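Local coordinates for protein response regulator aspartate phosphatase I (Bacillus subtilis subsp. subtilis, PDB 4I1A) that dephosphorylates the sporulation phosphotransferase Spo0F and activates the mobile element ICEBs1 by bringing about inactivation of its repressor ImmR, at residues A[201-204]-A[205-209]; A[284-287]-A[288-292]. All blocks are in the same frame, centred on the assembly; numbering follows the deposited sequence.

Both contacts are one-turn, i to i+4 arrangements inside single helices of the tetratricopeptide repeat domain of this Rap protein. Contact 1 lies on helix 200-215, in the predicted third repeat, and contact 2 on helix 279-295, in the predicted fifth. Their centres are about 28 Å apart and their nearest atoms about 19 Å, so they do not touch; along the chain the first closes before the second opens. Each helix packs against the helices before and after it, the regular stacking of a repeat array. The side chains differ: contact 1 has a leucine pair and, separately, a water bridging polar groups, whereas contact 2 sets an arginine against a phenylalanine.

Contact 1 of 2, residues A[201-204]-A[205-209]; sequences ERAL and EQFLK
Four successive i+4 hydrogen bonds carry the backbone through Glu201-Leu208, and the straightest is Phe207 N to Ala203 O, with an N-H...O angle of 172°. They shorten from Glu205 N to Glu201 O at 3.3 Å to Leu208 N to Leu204 O at 2.8 Å. Among the side chains, Leu204 and Leu208 meet one turn apart and cross obliquely, Leu204 CG lying 3.9 Å from Leu208 CD1. Leu204 carries its CG anti to the backbone N, whereas Leu208 has CG anti to its carbonyl carbon (chi1 -75°), which lays the Leu208 branch over the Leu204 carbonyl: Leu208 CG is 3.2 Å from Leu204 O.

Phe207 comes against the preceding turn in a similar way. Its CD2 lies 3.2 Å from Ala203 O, an oblique approach to the ring, while CE2 reaches Ala203 CB only loosely. On the polar side a single water gathers three groups. It donates to Arg202 O at 2.9 Å, giving that carbonyl a second partner besides Gln206 N, accepts from Gln206 NE2 at 3.3 Å, and donates weakly to Glu205 OE1. The bend of Gln206 at chi2 (-55°) helps bring its amide to this water. The Glu205 chain runs back along the helix, its CG packing on Glu201 O.

Within the predicted third TPR repeat, this helix 200-215 is covered on two flanks. Gln206 and Phe207 touch helix 180-196 through Ala191, with Gln206 also on Gln187 and Val190; Leu204 meets Tyr234 and Phe207 meets Asn229, Ile230 and Cys233 of helix 220-236, placing the buried Phe207 between the preceding and following helices.

Contact 2 of 2, residues A[284-287]-A[288-292]; sequences IYFR and KGRFI
Arg290 and Phe286, one turn apart on helix 279-295, form the main side-chain contact, and the arginine can be followed outward atom by atom. Arg290 CB sits 3.1 Å from Phe286 O, the same carbonyl that accepts the hydrogen bond from Arg290 N at 2.9 Å. CG leaves anti to the backbone N (chi1 179°), and bends at chi2 (-135°) and chi3 then bring the end of the chain round to the phenyl ring. Arg290 NE lies 3.9 Å from both Phe286 CE2 and Phe286 CZ. The closest approach to the ring is made by Arg290 CZ, 3.7 Å from Phe286 CE2, which stands over the centre of one guanidinium face. Arg290 NH1 is 4.0 Å from Phe286 CE2, and Arg290 NH2 is 3.8 Å from it. The two planes are 56° apart, so the groups meet obliquely and are not stacked flat.

Arg290 NH2 also makes a long, weak ion pair with Glu309 of helix 299-313, and Arg290 touches Lys306 there. Phe286 reaches the same helix, meeting Phe305, Glu309 and the ring of Phe313. On another side of the helix, Tyr285 packs on helices 240-257 and 261-275.

Were Arg290 an alanine, Phe286 would be likely to lose the guanidinium lying against its CE2-CZ side, and Glu309 its weak, distant positive partner. The chemistry is thus mixed: a cationic group packs by one face against an aromatic ring while its NH2 keeps a long, weak pairing with Glu309, linking helix 279-295 to helix 299-313 through apolar contact and probably some electrostatic attraction.

Contact 1 of 2, residues A[201-204]-A[205-209]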
loop_
_atom_site.group_PDB
_atom_site.type_symbol
_atom_site.label_atom_id
_atom_site.label_comp_id
_atom_site.label_asym_id
_atom_site.label_seq_id
_atom_site.Cartn_x
_atom_site.Cartn_y
_atom_site.Cartn_z
ATOM N N GLU A 201 -9.177 3.499 -10.534
ATOM C CA GLU A 201 -8.958 4.212 -11.784
ATOM C C GLU A 201 -8.367 5.600 -11.513
ATOM O O GLU A 201 -7.470 6.065 -12.222
ATOM C CB GLU A 201 -10.280 4.331 -12.543
ATOM C CG GLU A 201 -10.157 4.182 -14.044
ATOM C CD GLU A 201 -11.390 3.545 -14.650
ATOM O OE1 GLU A 201 -11.873 2.541 -14.075
ATOM O OE2 GLU A 201 -11.880 4.049 -15.687
ATOM N N ARG A 202 -8.873 6.262 -10.479
ATOM C CA ARG A 202 -8.414 7.604 -10.143
ATOM C C ARG A 202 -7.019 7.566 -9.529
ATOM O O ARG A 202 -6.189 8.458 -9.773
ATOM C CB ARG A 202 -9.412 8.294 -9.212
ATOM C CG ARG A 202 -10.741 8.620 -9.880
ATOM C CD ARG A 202 -11.713 9.242 -8.889
ATOM N NE ARG A 202 -13.025 9.511 -9.472
ATOM C CZ ARG A 202 -13.383 10.684 -9.989
ATOM N NH1 ARG A 202 -12.520 11.697 -10.002
ATOM N NH2 ARG A 202 -14.604 10.849 -10.489
ATOM N N ALA A 203 -6.773 6.516 -8.749
ATOM C CA ALA A 203 -5.472 6.277 -8.137
ATOM C C ALA A 203 -4.406 5.967 -9.197
ATOM O O ALA A 203 -3.261 6.404 -9.085
ATOM C CB ALA A 203 -5.565 5.159 -7.118
ATOM N N LEU A 204 -4.786 5.227 -10.232
ATOM C CA LEU A 204 -3.886 4.995 -11.355
ATOM C C LEU A 204 -3.482 6.307 -12.051
ATOM O O LEU A 204 -2.323 6.480 -12.441
ATOM C CB LEU A 204 -4.511 4.021 -12.362
ATOM C CG LEU A 204 -3.667 3.786 -13.619
ATOM C CD1 LEU A 204 -2.406 2.974 -13.297
ATOM C CD2 LEU A 204 -4.479 3.137 -14.729
ATOM N N GLU A 205 -4.432 7.229 -12.208
ATOM C CA GLU A 205 -4.116 8.518 -12.824
ATOM C C GLU A 205 -3.075 9.247 -11.989
ATOM O O GLU A 205 -2.135 9.824 -12.532
ATOM C CB GLU A 205 -5.363 9.392 -12.996
ATOM C CG GLU A 205 -6.408 8.861 -13.969
ATOM C CD GLU A 205 -7.793 9.460 -13.717
ATOM O OE1 GLU A 205 -7.874 10.574 -13.144
ATOM O OE2 GLU A 205 -8.803 8.812 -14.076
ATOM N N GLN A 206 -3.243 9.222 -10.667
ATOM C CA GLN A 206 -2.269 9.847 -9.777
ATOM C C GLN A 206 -0.882 9.231 -9.937
ATOM O O GLN A 206 0.098 9.943 -10.161
ATOM C CB GLN A 206 -2.707 9.739 -8.321
ATOM C CG GLN A 206 -3.799 10.718 -7.933
ATOM C CD GLN A 206 -3.432 12.158 -8.237
ATOM O OE1 GLN A 206 -2.347 12.628 -7.889
ATOM N NE2 GLN A 206 -4.337 12.866 -8.900
ATOM N N PHE A 207 -0.810 7.907 -9.817
ATOM C CA PHE A 207 0.457 7.188 -9.911
ATOM C C PHE A 207 1.113 7.385 -11.276
ATOM O O PHE A 207 2.338 7.429 -11.368
ATOM C CB PHE A 207 0.272 5.690 -9.615
ATOM C CG PHE A 207 0.032 5.372 -8.152
ATOM C CD1 PHE A 207 0.885 5.854 -7.168
ATOM C CD2 PHE A 207 -1.043 4.582 -7.766
ATOM C CE1 PHE A 207 0.669 5.555 -5.828
ATOM C CE2 PHE A 207 -1.268 4.283 -6.423
ATOM C CZ PHE A 207 -0.410 4.767 -5.456
ATOM N N LEU A 208 0.309 7.504 -12.332
ATOM C CA LEU A 208 0.864 7.770 -13.668
ATOM C C LEU A 208 1.559 9.126 -13.717
ATOM O O LEU A 208 2.593 9.280 -14.367
ATOM C CB LEU A 208 -0.200 7.672 -14.766
ATOM C CG LEU A 208 -0.618 6.232 -15.108
ATOM C CD1 LEU A 208 -1.845 6.220 -16.010
ATOM C CD2 LEU A 208 0.527 5.455 -15.755
ATOM N N LYS A 209 0.999 10.106 -13.019
ATOM C CA LYS A 209 1.635 11.411 -12.939
ATOM C C LYS A 209 2.933 11.280 -12.163
ATOM O O LYS A 209 3.948 11.855 -12.533
ATOM C CB LYS A 209 0.715 12.449 -12.286
ATOM C CG LYS A 209 -0.421 12.914 -13.186
ATOM C CD LYS A 209 -1.013 14.244 -12.709
ATOM C CE LYS A 209 -1.713 14.108 -11.364
ATOM N NZ LYS A 209 -1.965 15.435 -10.720
HETATM O O HOH W 1 -6.982 11.269 -10.025
#

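Contact 2 of 2, residues A[284-287]-A[288-292]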
loop_
_atom_site.group_PDB
_atom_site.type_symbol
_atom_site.label_atom_id
_atom_site.label_comp_id
_atom_site.label_asym_id
_atom_site.label_seq_id
_atom_site.Cartn_x
_atom_site.Cartn_y
_atom_site.Cartn_z
ATOM N N ILE A 284 7.937 -19.438 -10.875
ATOM C CA ILE A 284 9.292 -18.917 -10.829
ATOM C C ILE A 284 9.379 -17.695 -9.908
ATOM O O ILE A 284 10.302 -17.583 -9.097
ATOM C CB ILE A 284 9.771 -18.585 -12.246
ATOM C CG1 ILE A 284 10.097 -19.889 -12.977
ATOM C CG2 ILE A 284 10.945 -17.622 -12.206
ATOM C CD1 ILE A 284 10.145 -19.767 -14.472
ATOM N N TYR A 285 8.403 -16.795 -10.016
ATOM C CA TYR A 285 8.352 -15.625 -9.144
ATOM C C TYR A 285 7.921 -16.018 -7.732
ATOM O O TYR A 285 8.283 -15.358 -6.758
ATOM C CB TYR A 285 7.425 -14.546 -9.727
ATOM C CG TYR A 285 7.967 -13.923 -10.997
ATOM C CD1 TYR A 285 9.097 -13.112 -10.967
ATOM C CD2 TYR A 285 7.355 -14.145 -12.227
ATOM C CE1 TYR A 285 9.608 -12.548 -12.132
ATOM C CE2 TYR A 285 7.856 -13.582 -13.392
ATOM C CZ TYR A 285 8.979 -12.783 -13.339
ATOM O OH TYR A 285 9.477 -12.213 -14.493
ATOM N N PHE A 286 7.147 -17.094 -7.631
ATOM C CA PHE A 286 6.754 -17.656 -6.343
ATOM C C PHE A 286 7.962 -18.138 -5.534
ATOM O O PHE A 286 8.121 -17.745 -4.381
ATOM C CB PHE A 286 5.756 -18.809 -6.534
ATOM C CG PHE A 286 5.469 -19.579 -5.271
ATOM C CD1 PHE A 286 4.554 -19.095 -4.340
ATOM C CD2 PHE A 286 6.109 -20.789 -5.013
ATOM C CE1 PHE A 286 4.292 -19.803 -3.164
ATOM C CE2 PHE A 286 5.857 -21.505 -3.840
ATOM C CZ PHE A 286 4.946 -21.008 -2.910
ATOM N N ARG A 287 8.809 -18.979 -6.132
ATOM C CA ARG A 287 9.979 -19.518 -5.423
ATOM C C ARG A 287 10.966 -18.426 -5.070
ATOM O O ARG A 287 11.632 -18.486 -4.038
ATOM C CB ARG A 287 10.707 -20.597 -6.238
ATOM C CG ARG A 287 9.855 -21.823 -6.542
ATOM C CD ARG A 287 10.576 -22.740 -7.516
ATOM N NE ARG A 287 9.940 -24.051 -7.638
ATOM C CZ ARG A 287 9.647 -24.637 -8.797
ATOM N NH1 ARG A 287 9.917 -24.018 -9.941
ATOM N NH2 ARG A 287 9.081 -25.837 -8.813
ATOM N N LYS A 288 11.068 -17.437 -5.945
ATOM C CA LYS A 288 12.033 -16.371 -5.760
ATOM C C LYS A 288 11.570 -15.447 -4.620
ATOM O O LYS A 288 12.358 -15.045 -3.764
ATOM C CB LYS A 288 12.233 -15.614 -7.081
ATOM C CG LYS A 288 13.100 -14.372 -6.998
ATOM C CD LYS A 288 13.835 -14.124 -8.319
ATOM C CE LYS A 288 12.936 -14.311 -9.549
ATOM N NZ LYS A 288 13.745 -14.495 -10.805
ATOM N N GLY A 289 10.280 -15.147 -4.589
ATOM C CA GLY A 289 9.730 -14.269 -3.569
ATOM C C GLY A 289 9.650 -14.922 -2.205
ATOM O O GLY A 289 10.031 -14.340 -1.190
ATOM N N ARG A 290 9.146 -16.146 -2.194
ATOM C CA ARG A 290 9.081 -16.963 -0.991
ATOM C C ARG A 290 10.447 -17.103 -0.330
ATOM O O ARG A 290 10.542 -17.186 0.893
ATOM C CB ARG A 290 8.532 -18.337 -1.365
ATOM C CG ARG A 290 8.424 -19.325 -0.244
ATOM C CD ARG A 290 8.959 -20.641 -0.737
ATOM N NE ARG A 290 8.000 -21.722 -0.601
ATOM C CZ ARG A 290 8.097 -22.873 -1.251
ATOM N NH1 ARG A 290 9.110 -23.073 -2.085
ATOM N NH2 ARG A 290 7.182 -23.821 -1.071
ATOM N N PHE A 291 11.506 -17.109 -1.139
ATOM C CA PHE A 291 12.864 -17.213 -0.607
ATOM C C PHE A 291 13.335 -15.882 -0.020
ATOM O O PHE A 291 13.875 -15.827 1.090
ATOM C CB PHE A 291 13.836 -17.701 -1.689
ATOM C CG PHE A 291 15.291 -17.485 -1.348
ATOM C CD1 PHE A 291 15.887 -18.169 -0.296
ATOM C CD2 PHE A 291 16.066 -16.606 -2.091
ATOM C CE1 PHE A 291 17.226 -17.975 0.015
ATOM C CE2 PHE A 291 17.403 -16.405 -1.787
ATOM C CZ PHE A 291 17.984 -17.093 -0.731
ATOM N N ILE A 292 13.123 -14.809 -0.773
ATOM C CA ILE A 292 13.468 -13.480 -0.305
ATOM C C ILE A 292 12.701 -13.123 0.968
ATOM O O ILE A 292 13.251 -12.495 1.870
ATOM C CB ILE A 292 13.287 -12.427 -1.421
ATOM C CG1 ILE A 292 14.307 -12.713 -2.533
ATOM C CG2 ILE A 292 13.462 -11.003 -0.874
ATOM C CD1 ILE A 292 14.477 -11.603 -3.546
#